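Local coordinates for Lmo0325 protein (Listeria monocytogenes EGD-e, PDB 4RYK) that probably binds DNA as a transcriptional regulator of the Rgg family, pairing an N-terminal helix-turn-helix domain with an all-helical C-terminal repeat domain, at residues Arg15-Ser20 with Asp65-Ile70; Gln112-Lys117 with Lys146-Asp151; Leu202-Phe207 with Lys231-Thr236; Ile256-Gly261 with Arg268-Ala273. All blocks are in the same frame, centred on the assembly; numbering follows the deposited sequence.

Contact 1 (Arg15-Ser20 with Asp65-Ile70); sequences REIRLS and DEFFFI
Ile17 reaches from helix 10-20 toward Phe67 and Ile70 of helix 64-71, and the whole contact hangs on its longer branch. From CB, which points at the other helix, CG1 leaves beside the backbone N and the chain then runs nearly straight (chi2 161°) to put CD1 at the front. Ile17 CD1 does the touching: it lies 4.3 Å from Phe67 CD2, coming obliquely upon the ring, and 4.3 Å from Ile70 CD1, where two methyl ends meet. Phe67 and Ile70, one helical turn apart, thus offer two neighbouring surfaces to a single methyl. Elsewhere Ile17 rests on Ile60 and Val62, while the Phe67 ring meets Phe53 edge-to-face and packs on Leu13 and Ile14, so the contact belongs to the core of the helix-turn-helix domain. On the helix side facing the second subunit, Phe69 stacks with Tyr196 of that subunit. Since every group meeting between the two segments is apolar, they are held here by dispersion and burial from water, without directional bonds to fix the angle between them.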
loop_
_atom_site.group_PDB
_atom_site.type_symbol
_atom_site.label_atom_id
_atom_site.label_comp_id
_atom_site.label_asym_id
_atom_site.label_seq_id
_atom_site.Cartn_x
_atom_site.Cartn_y
_atom_site.Cartn_z
ATOM N N ARG A 15 -16.350 -2.317 -20.013
ATOM C CA ARG A 15 -17.764 -2.225 -20.322
ATOM C C ARG A 15 -18.625 -2.413 -19.084
ATOM O O ARG A 15 -19.529 -1.622 -18.822
ATOM C CB ARG A 15 -18.124 -3.251 -21.386
ATOM C CG ARG A 15 -19.608 -3.590 -21.448
ATOM C CD ARG A 15 -19.807 -4.876 -22.218
ATOM N NE ARG A 15 -21.217 -5.141 -22.392
ATOM C CZ ARG A 15 -21.987 -5.583 -21.422
ATOM N NH1 ARG A 15 -21.477 -5.811 -20.208
ATOM N NH2 ARG A 15 -23.237 -5.767 -21.673
ATOM N N GLU A 16 -18.320 -3.446 -18.318
ATOM C CA GLU A 16 -19.094 -3.773 -17.122
ATOM C C GLU A 16 -18.983 -2.650 -16.107
ATOM O O GLU A 16 -19.974 -2.234 -15.490
ATOM C CB GLU A 16 -18.591 -5.095 -16.583
ATOM C CG GLU A 16 -18.948 -5.360 -15.146
ATOM C CD GLU A 16 -18.417 -6.712 -14.663
ATOM O OE1 GLU A 16 -18.062 -6.824 -13.453
ATOM O OE2 GLU A 16 -18.360 -7.659 -15.499
ATOM N N ILE A 17 -17.773 -2.111 -15.942
ATOM C CA ILE A 17 -17.622 -1.007 -15.015
ATOM C C ILE A 17 -18.357 0.248 -15.478
ATOM O O ILE A 17 -19.062 0.904 -14.699
ATOM C CB ILE A 17 -16.141 -0.663 -14.749
ATOM C CG1 ILE A 17 -15.451 -1.806 -13.990
ATOM C CG2 ILE A 17 -16.054 0.594 -13.916
ATOM C CD1 ILE A 17 -13.925 -1.758 -14.096
ATOM N N ARG A 18 -18.161 0.575 -16.743
ATOM C CA ARG A 18 -18.883 1.670 -17.361
ATOM C C ARG A 18 -20.385 1.561 -17.140
ATOM O O ARG A 18 -21.027 2.527 -16.686
ATOM C CB ARG A 18 -18.565 1.742 -18.868
ATOM C CG ARG A 18 -19.387 2.759 -19.587
ATOM C CD ARG A 18 -19.078 2.819 -21.063
ATOM N NE ARG A 18 -19.549 1.675 -21.820
ATOM C CZ ARG A 18 -20.816 1.411 -22.129
ATOM N NH1 ARG A 18 -21.808 2.176 -21.682
ATOM N NH2 ARG A 18 -21.090 0.343 -22.868
ATOM N N LEU A 19 -20.939 0.385 -17.415
ATOM C CA LEU A 19 -22.346 0.172 -17.203
ATOM C C LEU A 19 -22.747 0.310 -15.738
ATOM O O LEU A 19 -23.812 0.901 -15.449
ATOM C CB LEU A 19 -22.821 -1.170 -17.765
ATOM C CG LEU A 19 -22.782 -1.178 -19.292
ATOM C CD1 LEU A 19 -22.888 -2.610 -19.816
ATOM C CD2 LEU A 19 -23.931 -0.333 -19.860
ATOM N N SER A 20 -21.917 -0.149 -14.809
ATOM C CA SER A 20 -22.290 -0.113 -13.377
ATOM C C SER A 20 -22.393 1.369 -12.954
ATOM O O SER A 20 -23.103 1.717 -12.027
ATOM C CB SER A 20 -21.248 -0.853 -12.502
ATOM O OG SER A 20 -20.006 -0.129 -12.510
ATOM N N ASP A 65 -4.063 0.534 -11.163
ATOM C CA ASP A 65 -3.801 -0.557 -10.250
ATOM C C ASP A 65 -5.127 -1.163 -9.731
ATOM O O ASP A 65 -5.181 -2.351 -9.448
ATOM C CB ASP A 65 -3.014 -0.038 -9.051
ATOM C CG ASP A 65 -2.509 -1.159 -8.152
ATOM O OD1 ASP A 65 -1.578 -1.877 -8.617
ATOM O OD2 ASP A 65 -2.991 -1.306 -6.988
ATOM N N GLU A 66 -6.151 -0.329 -9.526
ATOM C CA GLU A 66 -7.467 -0.826 -9.031
ATOM C C GLU A 66 -8.070 -1.645 -10.143
ATOM O O GLU A 66 -8.666 -2.713 -9.912
ATOM C CB GLU A 66 -8.395 0.337 -8.649
ATOM C CG GLU A 66 -9.729 -0.156 -8.100
ATOM C CD GLU A 66 -10.748 0.930 -7.831
ATOM O OE1 GLU A 66 -10.463 2.149 -7.958
ATOM O OE2 GLU A 66 -11.856 0.519 -7.445
ATOM N N PHE A 67 -7.911 -1.174 -11.381
ATOM C CA PHE A 67 -8.457 -1.926 -12.485
ATOM C C PHE A 67 -7.870 -3.340 -12.465
ATOM O O PHE A 67 -8.619 -4.322 -12.625
ATOM C CB PHE A 67 -8.194 -1.234 -13.837
ATOM C CG PHE A 67 -8.577 -2.079 -15.025
ATOM C CD1 PHE A 67 -7.670 -2.973 -15.579
ATOM C CD2 PHE A 67 -9.853 -1.995 -15.569
ATOM C CE1 PHE A 67 -8.019 -3.792 -16.635
ATOM C CE2 PHE A 67 -10.211 -2.828 -16.635
ATOM C CZ PHE A 67 -9.286 -3.703 -17.166
ATOM N N PHE A 68 -6.532 -3.447 -12.271
ATOM C CA PHE A 68 -5.940 -4.757 -12.309
ATOM C C PHE A 68 -6.309 -5.612 -11.129
ATOM O O PHE A 68 -6.405 -6.833 -11.252
ATOM C CB PHE A 68 -4.396 -4.750 -12.522
ATOM C CG PHE A 68 -4.044 -4.722 -13.953
ATOM C CD1 PHE A 68 -3.969 -5.895 -14.680
ATOM C CD2 PHE A 68 -3.930 -3.523 -14.617
ATOM C CE1 PHE A 68 -3.702 -5.885 -16.045
ATOM C CE2 PHE A 68 -3.698 -3.497 -15.987
ATOM C CZ PHE A 68 -3.582 -4.684 -16.695
ATOM N N PHE A 69 -6.525 -4.979 -9.993
ATOM C CA PHE A 69 -7.029 -5.709 -8.869
ATOM C C PHE A 69 -8.371 -6.357 -9.209
ATOM O O PHE A 69 -8.570 -7.499 -8.908
ATOM C CB PHE A 69 -7.149 -4.800 -7.650
ATOM C CG PHE A 69 -7.665 -5.514 -6.424
ATOM C CD1 PHE A 69 -6.850 -6.412 -5.736
ATOM C CD2 PHE A 69 -8.983 -5.342 -6.009
ATOM C CE1 PHE A 69 -7.330 -7.092 -4.636
ATOM C CE2 PHE A 69 -9.462 -6.027 -4.915
ATOM C CZ PHE A 69 -8.636 -6.875 -4.226
ATOM N N ILE A 70 -9.297 -5.594 -9.788
ATOM C CA ILE A 70 -10.611 -6.099 -10.232
ATOM C C ILE A 70 -10.428 -7.164 -11.297
ATOM O O ILE A 70 -10.985 -8.240 -11.210
ATOM C CB ILE A 70 -11.478 -4.972 -10.796
ATOM C CG1 ILE A 70 -11.715 -3.934 -9.722
ATOM C CG2 ILE A 70 -12.848 -5.548 -11.267
ATOM C CD1 ILE A 70 -12.310 -2.619 -10.213
#

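Contact 2 (Gln112-Lys117 with Lys146-Asp151); sequences QSEVRK and KKIIHD
Val115 and Ile148 join two helices of the Rgg C-terminal domain, which belongs to the TPR clan of helical repeats; the short segments run roughly antiparallel, at 133°, with axes 9.0 Å apart. The meeting is chiefly aliphatic. Ile148 points its CB at helix 113-132, and its CG2, anti to the backbone N, settles on the backbone, 3.9 Å from Glu114 O and 4.1 Å from Val115 CA. The same methyl faces Val115 CG2. Val115 CG1 lies 4.2 Å from Ile149 CG1, and Ile149 also packs on Ala118. At the margin the Glu114 side chain bends at chi2 (-52°), and its OE2 passes 4.1 Å from Ile148 CD1. None of the charged pairs spans the two segments; in helix 143-153 Asp151 has a partner at each oxygen. Lys147 NZ makes a salt bridge of 3.0 Å to the syn lone pair of Asp151 OD2, and His150 ND1 gives a hydrogen bond of 2.8 Å to Asp151 OD1 on its anti side, that oxygen lying almost exactly in the imidazole plane.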
loop_
_atom_site.group_PDB
_atom_site.type_symbol
_atom_site.label_atom_id
_atom_site.label_comp_id
_atom_site.label_asym_id
_atom_site.label_seq_id
_atom_site.Cartn_x
_atom_site.Cartn_y
_atom_site.Cartn_z
ATOM N N GLN A 112 16.925 -15.055 -17.685
ATOM C CA GLN A 112 17.094 -14.231 -16.468
ATOM C C GLN A 112 16.335 -14.770 -15.234
ATOM O O GLN A 112 16.460 -14.217 -14.130
ATOM C CB GLN A 112 16.667 -12.771 -16.732
ATOM C CG GLN A 112 15.204 -12.551 -17.166
ATOM C CD GLN A 112 15.007 -12.575 -18.690
ATOM O OE1 GLN A 112 15.516 -13.467 -19.378
ATOM N NE2 GLN A 112 14.259 -11.611 -19.218
ATOM N N SER A 113 15.558 -15.840 -15.411
ATOM C CA SER A 113 14.963 -16.499 -14.280
ATOM C C SER A 113 16.079 -17.253 -13.526
ATOM O O SER A 113 15.819 -17.835 -12.462
ATOM C CB SER A 113 13.814 -17.393 -14.744
ATOM O OG SER A 113 14.216 -18.285 -15.768
ATOM N N GLU A 114 17.330 -17.191 -14.041
ATOM C CA GLU A 114 18.489 -17.831 -13.390
ATOM C C GLU A 114 18.639 -17.431 -11.930
ATOM O O GLU A 114 18.877 -18.284 -11.051
ATOM C CB GLU A 114 19.814 -17.534 -14.103
ATOM C CG GLU A 114 20.152 -18.387 -15.320
ATOM C CD GLU A 114 20.067 -19.887 -15.076
ATOM O OE1 GLU A 114 19.212 -20.526 -15.741
ATOM O OE2 GLU A 114 20.842 -20.424 -14.234
ATOM N N VAL A 115 18.485 -16.154 -11.638
ATOM C CA VAL A 115 18.676 -15.699 -10.252
ATOM C C VAL A 115 17.555 -16.189 -9.386
ATOM O O VAL A 115 17.787 -16.653 -8.297
ATOM C CB VAL A 115 18.755 -14.193 -10.139
ATOM C CG1 VAL A 115 19.045 -13.771 -8.717
ATOM C CG2 VAL A 115 19.882 -13.756 -10.974
ATOM N N ARG A 116 16.330 -16.120 -9.878
ATOM C CA ARG A 116 15.203 -16.614 -9.081
ATOM C C ARG A 116 15.327 -18.084 -8.852
ATOM O O ARG A 116 15.079 -18.573 -7.737
ATOM C CB ARG A 116 13.885 -16.265 -9.745
ATOM C CG ARG A 116 13.577 -14.785 -9.607
ATOM C CD ARG A 116 12.251 -14.437 -10.253
ATOM N NE ARG A 116 11.815 -13.042 -10.067
ATOM C CZ ARG A 116 10.592 -12.637 -10.395
ATOM N NH1 ARG A 116 9.726 -13.505 -10.912
ATOM N NH2 ARG A 116 10.228 -11.373 -10.244
ATOM N N LYS A 117 15.731 -18.809 -9.878
ATOM C CA LYS A 117 15.967 -20.262 -9.711
ATOM C C LYS A 117 17.065 -20.551 -8.727
ATOM O O LYS A 117 16.944 -21.466 -7.920
ATOM C CB LYS A 117 16.290 -20.920 -11.028
ATOM C CG LYS A 117 15.079 -20.935 -11.934
ATOM C CD LYS A 117 15.277 -21.808 -13.157
ATOM C CE LYS A 117 16.148 -21.161 -14.203
ATOM N NZ LYS A 117 15.576 -21.469 -15.551
ATOM N N LYS A 146 25.306 -19.304 -5.204
ATOM C CA LYS A 146 25.690 -18.036 -4.581
ATOM C C LYS A 146 26.411 -17.145 -5.590
ATOM O O LYS A 146 26.229 -15.935 -5.618
ATOM C CB LYS A 146 26.610 -18.284 -3.409
ATOM C CG LYS A 146 25.975 -19.070 -2.267
ATOM C CD LYS A 146 27.051 -19.789 -1.460
ATOM C CE LYS A 146 28.134 -18.847 -0.926
ATOM N NZ LYS A 146 29.446 -19.549 -0.797
ATOM N N LYS A 147 27.230 -17.762 -6.430
ATOM C CA LYS A 147 27.889 -17.044 -7.492
ATOM C C LYS A 147 26.895 -16.419 -8.474
ATOM O O LYS A 147 27.069 -15.284 -8.929
ATOM C CB LYS A 147 28.825 -17.979 -8.233
ATOM C CG LYS A 147 29.570 -17.313 -9.375
ATOM C CD LYS A 147 30.631 -18.263 -9.913
ATOM C CE LYS A 147 30.936 -17.992 -11.382
ATOM N NZ LYS A 147 31.475 -16.623 -11.525
ATOM N N ILE A 148 25.870 -17.165 -8.842
ATOM C CA ILE A 148 24.872 -16.622 -9.764
ATOM C C ILE A 148 24.213 -15.363 -9.179
ATOM O O ILE A 148 23.997 -14.383 -9.859
ATOM C CB ILE A 148 23.822 -17.681 -10.112
ATOM C CG1 ILE A 148 24.390 -18.636 -11.156
ATOM C CG2 ILE A 148 22.546 -17.044 -10.665
ATOM C CD1 ILE A 148 23.578 -19.918 -11.290
ATOM N N ILE A 149 23.898 -15.407 -7.910
ATOM C CA ILE A 149 23.209 -14.309 -7.264
ATOM C C ILE A 149 24.166 -13.122 -7.134
ATOM O O ILE A 149 23.841 -12.007 -7.489
ATOM C CB ILE A 149 22.703 -14.744 -5.878
ATOM C CG1 ILE A 149 21.619 -15.797 -6.052
ATOM C CG2 ILE A 149 22.197 -13.527 -5.090
ATOM C CD1 ILE A 149 21.424 -16.658 -4.815
ATOM N N HIS A 150 25.370 -13.392 -6.648
ATOM C CA HIS A 150 26.402 -12.363 -6.575
ATOM C C HIS A 150 26.607 -11.670 -7.912
ATOM O O HIS A 150 26.670 -10.429 -7.980
ATOM C CB HIS A 150 27.748 -12.938 -6.117
ATOM C CG HIS A 150 28.866 -11.972 -6.276
ATOM N ND1 HIS A 150 29.571 -11.839 -7.459
ATOM C CD2 HIS A 150 29.338 -11.018 -5.443
ATOM C CE1 HIS A 150 30.459 -10.863 -7.329
ATOM N NE2 HIS A 150 30.348 -10.358 -6.112
ATOM N N ASP A 151 26.736 -12.473 -8.956
ATOM C CA ASP A 151 27.108 -11.936 -10.265
ATOM C C ASP A 151 25.966 -11.181 -10.934
ATOM O O ASP A 151 26.217 -10.336 -11.782
ATOM C CB ASP A 151 27.545 -13.032 -11.221
ATOM C CG ASP A 151 28.907 -13.627 -10.865
ATOM O OD1 ASP A 151 29.581 -13.097 -9.973
ATOM O OD2 ASP A 151 29.271 -14.637 -11.478
#

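Contact 3 (Leu202-Phe207 with Lys231-Thr236); sequences LFCHLF and KEASET
This is a buried helix-to-helix contact in which Cys204 and the Phe207 ring pack against the small Ala233 and Ser234, deep in the Rgg C-terminal domain with its TPR-clan repeats. Helices 197-216 and 220-235 follow each other as an antiparallel hairpin, their short segments at 155° with axes 9.1 Å apart. Small residues let the backbones come near: CA of Cys204 and CA of Ala233 are 6.2 Å from each other. Cys204 SG, lying beside its own backbone N (chi1 -73°), packs 3.8 Å from the backbone Ser234 N and 3.9 Å from Ala233 CB. Ala233 CB serves both partners, for it also meets the Phe207 ring at its edge, near the ring plane, 4.2 Å from CE2. Tyr190 covers Ala233 and meets Phe207 edge-to-face, bringing helix 176-193 onto the hairpin. Toward the end of helix 220-235, Glu232 O is gripped twice. Glu235 N and Thr236 OG1 reach this carbonyl from opposite faces of its plane, and the bond from Thr236 OG1 to Glu232 O measures 2.8 Å.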
loop_
_atom_site.group_PDB
_atom_site.type_symbol
_atom_site.label_atom_id
_atom_site.label_comp_id
_atom_site.label_asym_id
_atom_site.label_seq_id
_atom_site.Cartn_x
_atom_site.Cartn_y
_atom_site.Cartn_z
ATOM N N LEU A 202 8.653 -2.714 2.115
ATOM C CA LEU A 202 9.775 -3.622 1.784
ATOM C C LEU A 202 11.087 -3.101 2.335
ATOM O O LEU A 202 11.836 -3.842 2.932
ATOM C CB LEU A 202 9.874 -3.719 0.303
ATOM C CG LEU A 202 10.951 -4.670 -0.201
ATOM C CD1 LEU A 202 10.597 -6.113 0.128
ATOM C CD2 LEU A 202 11.112 -4.480 -1.720
ATOM N N PHE A 203 11.370 -1.796 2.197
ATOM C CA PHE A 203 12.578 -1.296 2.824
ATOM C C PHE A 203 12.549 -1.422 4.347
ATOM O O PHE A 203 13.563 -1.777 4.939
ATOM C CB PHE A 203 12.889 0.114 2.353
ATOM C CG PHE A 203 13.465 0.140 0.975
ATOM C CD1 PHE A 203 14.798 -0.110 0.770
ATOM C CD2 PHE A 203 12.695 0.425 -0.091
ATOM C CE1 PHE A 203 15.341 -0.090 -0.493
ATOM C CE2 PHE A 203 13.229 0.441 -1.362
ATOM C CZ PHE A 203 14.541 0.186 -1.566
ATOM N N CYS A 204 11.409 -1.126 4.991
ATOM C CA CYS A 204 11.305 -1.276 6.434
ATOM C C CYS A 204 11.647 -2.664 6.893
ATOM O O CYS A 204 12.441 -2.849 7.805
ATOM C CB CYS A 204 9.918 -0.938 6.954
ATOM S SG CYS A 204 9.531 0.840 6.950
ATOM N N HIS A 205 11.051 -3.636 6.236
ATOM C CA HIS A 205 11.309 -5.018 6.507
ATOM C C HIS A 205 12.802 -5.372 6.352
ATOM O O HIS A 205 13.377 -6.072 7.170
ATOM C CB HIS A 205 10.485 -5.829 5.534
ATOM C CG HIS A 205 10.712 -7.286 5.645
ATOM N ND1 HIS A 205 10.166 -8.045 6.650
ATOM C CD2 HIS A 205 11.456 -8.132 4.894
ATOM C CE1 HIS A 205 10.546 -9.304 6.509
ATOM N NE2 HIS A 205 11.333 -9.383 5.450
ATOM N N LEU A 206 13.410 -4.928 5.270
ATOM C CA LEU A 206 14.812 -5.237 5.048
ATOM C C LEU A 206 15.655 -4.561 6.136
ATOM O O LEU A 206 16.552 -5.180 6.700
ATOM C CB LEU A 206 15.239 -4.705 3.699
ATOM C CG LEU A 206 16.760 -4.754 3.446
ATOM C CD1 LEU A 206 17.255 -6.185 3.607
ATOM C CD2 LEU A 206 17.113 -4.243 2.076
ATOM N N PHE A 207 15.396 -3.295 6.436
ATOM C CA PHE A 207 16.203 -2.578 7.413
ATOM C C PHE A 207 16.046 -3.194 8.800
ATOM O O PHE A 207 17.006 -3.215 9.587
ATOM C CB PHE A 207 15.828 -1.108 7.515
ATOM C CG PHE A 207 16.225 -0.256 6.329
ATOM C CD1 PHE A 207 17.459 -0.373 5.738
ATOM C CD2 PHE A 207 15.358 0.696 5.848
ATOM C CE1 PHE A 207 17.818 0.435 4.686
ATOM C CE2 PHE A 207 15.702 1.503 4.800
ATOM C CZ PHE A 207 16.951 1.361 4.205
ATOM N N LYS A 231 13.965 3.903 11.145
ATOM C CA LYS A 231 13.212 5.014 11.737
ATOM C C LYS A 231 12.735 5.971 10.657
ATOM O O LYS A 231 11.533 6.262 10.557
ATOM C CB LYS A 231 14.040 5.810 12.726
ATOM C CG LYS A 231 14.346 5.105 14.029
ATOM C CD LYS A 231 13.176 5.191 14.988
ATOM C CE LYS A 231 13.495 4.669 16.395
ATOM N NZ LYS A 231 12.355 4.996 17.313
ATOM N N GLU A 232 13.662 6.427 9.822
ATOM C CA GLU A 232 13.305 7.352 8.764
ATOM C C GLU A 232 12.283 6.772 7.801
ATOM O O GLU A 232 11.268 7.415 7.444
ATOM C CB GLU A 232 14.549 7.749 8.003
ATOM C CG GLU A 232 14.307 8.789 6.935
ATOM C CD GLU A 232 15.562 9.024 6.093
ATOM O OE1 GLU A 232 15.868 8.246 5.183
ATOM O OE2 GLU A 232 16.248 9.988 6.374
ATOM N N ALA A 233 12.542 5.572 7.353
ATOM C CA ALA A 233 11.653 4.918 6.386
ATOM C C ALA A 233 10.244 4.781 6.976
ATOM O O ALA A 233 9.268 5.088 6.314
ATOM C CB ALA A 233 12.194 3.556 6.007
ATOM N N SER A 234 10.155 4.359 8.239
ATOM C CA SER A 234 8.863 4.113 8.898
ATOM C C SER A 234 8.091 5.414 9.224
ATOM O O SER A 234 6.888 5.379 9.465
ATOM C CB SER A 234 9.065 3.257 10.144
ATOM O OG SER A 234 9.794 3.949 11.120
ATOM N N GLU A 235 8.790 6.546 9.193
ATOM C CA GLU A 235 8.214 7.827 9.522
ATOM C C GLU A 235 8.079 8.714 8.328
ATOM O O GLU A 235 7.645 9.831 8.453
ATOM C CB GLU A 235 9.071 8.527 10.563
ATOM C CG GLU A 235 8.952 7.856 11.916
ATOM C CD GLU A 235 9.947 8.394 12.926
ATOM O OE1 GLU A 235 10.375 9.535 12.753
ATOM O OE2 GLU A 235 10.292 7.695 13.892
ATOM N N THR A 236 8.360 8.176 7.166
ATOM C CA THR A 236 8.387 8.929 5.931
ATOM C C THR A 236 7.035 9.517 5.615
ATOM O O THR A 236 6.018 8.822 5.648
ATOM C CB THR A 236 8.884 8.064 4.751
ATOM O OG1 THR A 236 10.307 7.891 4.863
ATOM C CG2 THR A 236 8.618 8.771 3.449
#

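Contact 4 (Ile256-Gly261 with Arg268-Ala273); sequences IWMKEG and RQAKRA
Trp257 and Gln269 form the polar half of this contact, and Met258 with Ala270 the apolar half. In the first, the six-membered end of the indole meets the side-chain amide. Trp257 CZ3 lies 3.7 Å from Gln269 OE1, which sits at the ring's edge near its plane, and equally near the amide carbon CD; ring and amide planes are turned 59° apart. The edge carries C-H groups, so a weak electrostatic attraction to the oxygen is plausible. Gln269 gets there with CG anti to the backbone N (chi1 168°) and a bend at chi2, while its NE2 donates a hydrogen bond to Asn250 O, which helps fix the amide. Lys265 makes a cation-pi contact with the same indole. The apolar half is one pair: the selenomethionine at Met258 curls at chi3 and sets CE 4.1 Å from Ala270 CB. It also packs on Leu293, Phe296 and Leu297 of helix 283-300. Beyond, helix 243-259 ends in a Schellman motif with Gly261 at C-prime (phi 70°), Gly261 N bonding to Met258 O at 3.2 Å and Glu262 N to Trp257 O. Together these features make an antiparallel helical hairpin with a short connection, consistent with the helix pairs of TPR-like repeats.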
loop_
_atom_site.group_PDB
_atom_site.type_symbol
_atom_site.label_atom_id
_atom_site.label_comp_id
_atom_site.label_asym_id
_atom_site.label_seq_id
_atom_site.Cartn_x
_atom_site.Cartn_y
_atom_site.Cartn_z
ATOM N N ILE A 256 19.485 -1.713 21.378
ATOM C CA ILE A 256 20.715 -0.969 21.234
ATOM C C ILE A 256 21.050 -0.141 22.468
ATOM O O ILE A 256 22.216 -0.071 22.883
ATOM C CB ILE A 256 20.689 -0.107 19.984
ATOM C CG1 ILE A 256 20.660 -1.032 18.745
ATOM C CG2 ILE A 256 21.909 0.807 19.960
ATOM C CD1 ILE A 256 20.613 -0.311 17.419
ATOM N N TRP A 257 20.047 0.451 23.074
ATOM C CA TRP A 257 20.277 1.114 24.347
ATOM C C TRP A 257 20.841 0.163 25.386
ATOM O O TRP A 257 21.772 0.532 26.128
ATOM C CB TRP A 257 19.010 1.780 24.877
ATOM C CG TRP A 257 18.725 3.094 24.215
ATOM C CD1 TRP A 257 19.622 3.918 23.611
ATOM C CD2 TRP A 257 17.454 3.739 24.103
ATOM N NE1 TRP A 257 18.985 5.033 23.131
ATOM C CE2 TRP A 257 17.658 4.956 23.438
ATOM C CE3 TRP A 257 16.162 3.416 24.533
ATOM C CZ2 TRP A 257 16.614 5.845 23.154
ATOM C CZ3 TRP A 257 15.127 4.309 24.272
ATOM C CH2 TRP A 257 15.364 5.510 23.585
HETATM N N MSE A 258 20.322 -1.057 25.449
HETATM C CA MSE A 258 20.844 -2.021 26.419
HETATM C C MSE A 258 22.301 -2.295 26.174
HETATM O O MSE A 258 23.087 -2.352 27.083
HETATM C CB MSE A 258 20.044 -3.319 26.405
HETATM C CG MSE A 258 18.631 -3.050 26.882
HETATM SE SE MSE A 258 17.620 -4.673 27.283
HETATM C CE MSE A 258 16.785 -4.877 25.533
ATOM N N LYS A 259 22.660 -2.446 24.926
ATOM C CA LYS A 259 24.029 -2.637 24.539
ATOM C C LYS A 259 24.883 -1.410 24.760
ATOM O O LYS A 259 26.075 -1.539 24.889
ATOM C CB LYS A 259 24.106 -2.965 23.056
ATOM C CG LYS A 259 23.613 -4.346 22.697
ATOM C CD LYS A 259 24.590 -5.404 23.162
ATOM C CE LYS A 259 25.834 -5.436 22.298
ATOM N NZ LYS A 259 27.017 -5.615 23.177
ATOM N N GLU A 260 24.304 -0.220 24.746
ATOM C CA GLU A 260 25.100 0.968 24.977
ATOM C C GLU A 260 25.142 1.305 26.460
ATOM O O GLU A 260 25.336 2.459 26.807
ATOM C CB GLU A 260 24.541 2.144 24.182
ATOM C CG GLU A 260 24.787 2.019 22.688
ATOM C CD GLU A 260 24.009 3.036 21.864
ATOM O OE1 GLU A 260 22.995 3.600 22.353
ATOM O OE2 GLU A 260 24.408 3.265 20.705
ATOM N N GLY A 261 24.914 0.313 27.324
ATOM C CA GLY A 261 24.795 0.549 28.766
ATOM C C GLY A 261 23.579 1.295 29.311
ATOM O O GLY A 261 23.522 1.586 30.499
ATOM N N ARG A 268 12.920 -1.286 29.200
ATOM C CA ARG A 268 11.541 -0.825 29.296
ATOM C C ARG A 268 10.983 -0.481 27.903
ATOM O O ARG A 268 9.830 -0.711 27.609
ATOM C CB ARG A 268 11.430 0.376 30.230
ATOM C CG ARG A 268 11.828 0.093 31.691
ATOM C CD ARG A 268 10.673 -0.326 32.618
ATOM N NE ARG A 268 9.940 0.804 33.230
ATOM C CZ ARG A 268 8.930 0.690 34.108
ATOM N NH1 ARG A 268 8.500 -0.505 34.511
ATOM N NH2 ARG A 268 8.339 1.784 34.597
ATOM N N GLN A 269 11.818 0.045 27.027
ATOM C CA GLN A 269 11.358 0.383 25.712
ATOM C C GLN A 269 11.033 -0.868 24.913
ATOM O O GLN A 269 10.048 -0.902 24.198
ATOM C CB GLN A 269 12.424 1.167 25.008
ATOM C CG GLN A 269 12.169 1.338 23.528
ATOM C CD GLN A 269 11.932 2.751 23.164
ATOM O OE1 GLN A 269 11.509 3.534 23.994
ATOM N NE2 GLN A 269 12.250 3.100 21.935
ATOM N N ALA A 270 11.889 -1.876 25.009
ATOM C CA ALA A 270 11.690 -3.148 24.311
ATOM C C ALA A 270 10.440 -3.871 24.809
ATOM O O ALA A 270 9.672 -4.402 24.017
ATOM C CB ALA A 270 12.912 -4.044 24.494
ATOM N N LYS A 271 10.263 -3.923 26.118
ATOM C CA LYS A 271 9.041 -4.457 26.718
ATOM C C LYS A 271 7.788 -3.683 26.302
ATOM O O LYS A 271 6.746 -4.262 26.126
ATOM C CB LYS A 271 9.161 -4.454 28.242
ATOM C CG LYS A 271 10.186 -5.457 28.766
ATOM C CD LYS A 271 9.599 -6.861 28.904
ATOM C CE LYS A 271 8.893 -7.032 30.252
ATOM N NZ LYS A 271 8.294 -8.390 30.443
ATOM N N ARG A 272 7.914 -2.381 26.134
ATOM C CA ARG A 272 6.784 -1.584 25.711
ATOM C C ARG A 272 6.397 -1.922 24.239
ATOM O O ARG A 272 5.213 -1.990 23.885
ATOM C CB ARG A 272 7.113 -0.126 25.893
ATOM C CG ARG A 272 6.104 0.792 25.281
ATOM C CD ARG A 272 5.068 1.121 26.296
ATOM N NE ARG A 272 4.030 0.125 26.511
ATOM C CZ ARG A 272 2.888 0.023 25.821
ATOM N NH1 ARG A 272 1.999 -0.899 26.174
ATOM N NH2 ARG A 272 2.625 0.822 24.782
ATOM N N ALA A 273 7.384 -2.168 23.383
ATOM C CA ALA A 273 7.077 -2.530 22.023
ATOM C C ALA A 273 6.315 -3.872 21.970
ATOM O O ALA A 273 5.317 -3.995 21.268
ATOM C CB ALA A 273 8.328 -2.595 21.191
#

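In the fold
Following the chain from the N terminus, contact 1 closes the longest loop, bringing helix 64-71 back to helix 10-20 and so completing the helix-turn-helix domain, which probably binds DNA. The other three lie in the Rgg C-terminal domain and come strictly in series, with none nested or crossed. Contact 2 spans 28 residues to join helices 113-132 and 143-153; contact 3 joins the consecutive helices 197-216 and 220-235; contact 4 closes the shortest loop, between helices 243-259 and 263-279. Contacts 3 and 4 are close neighbours, their nearest atoms about 5 Å apart, whereas the centres of contacts 1 and 4 stand about 49 Å apart on opposite sides of the chain's centre. Residues of all four segment pairs also reach the second subunit.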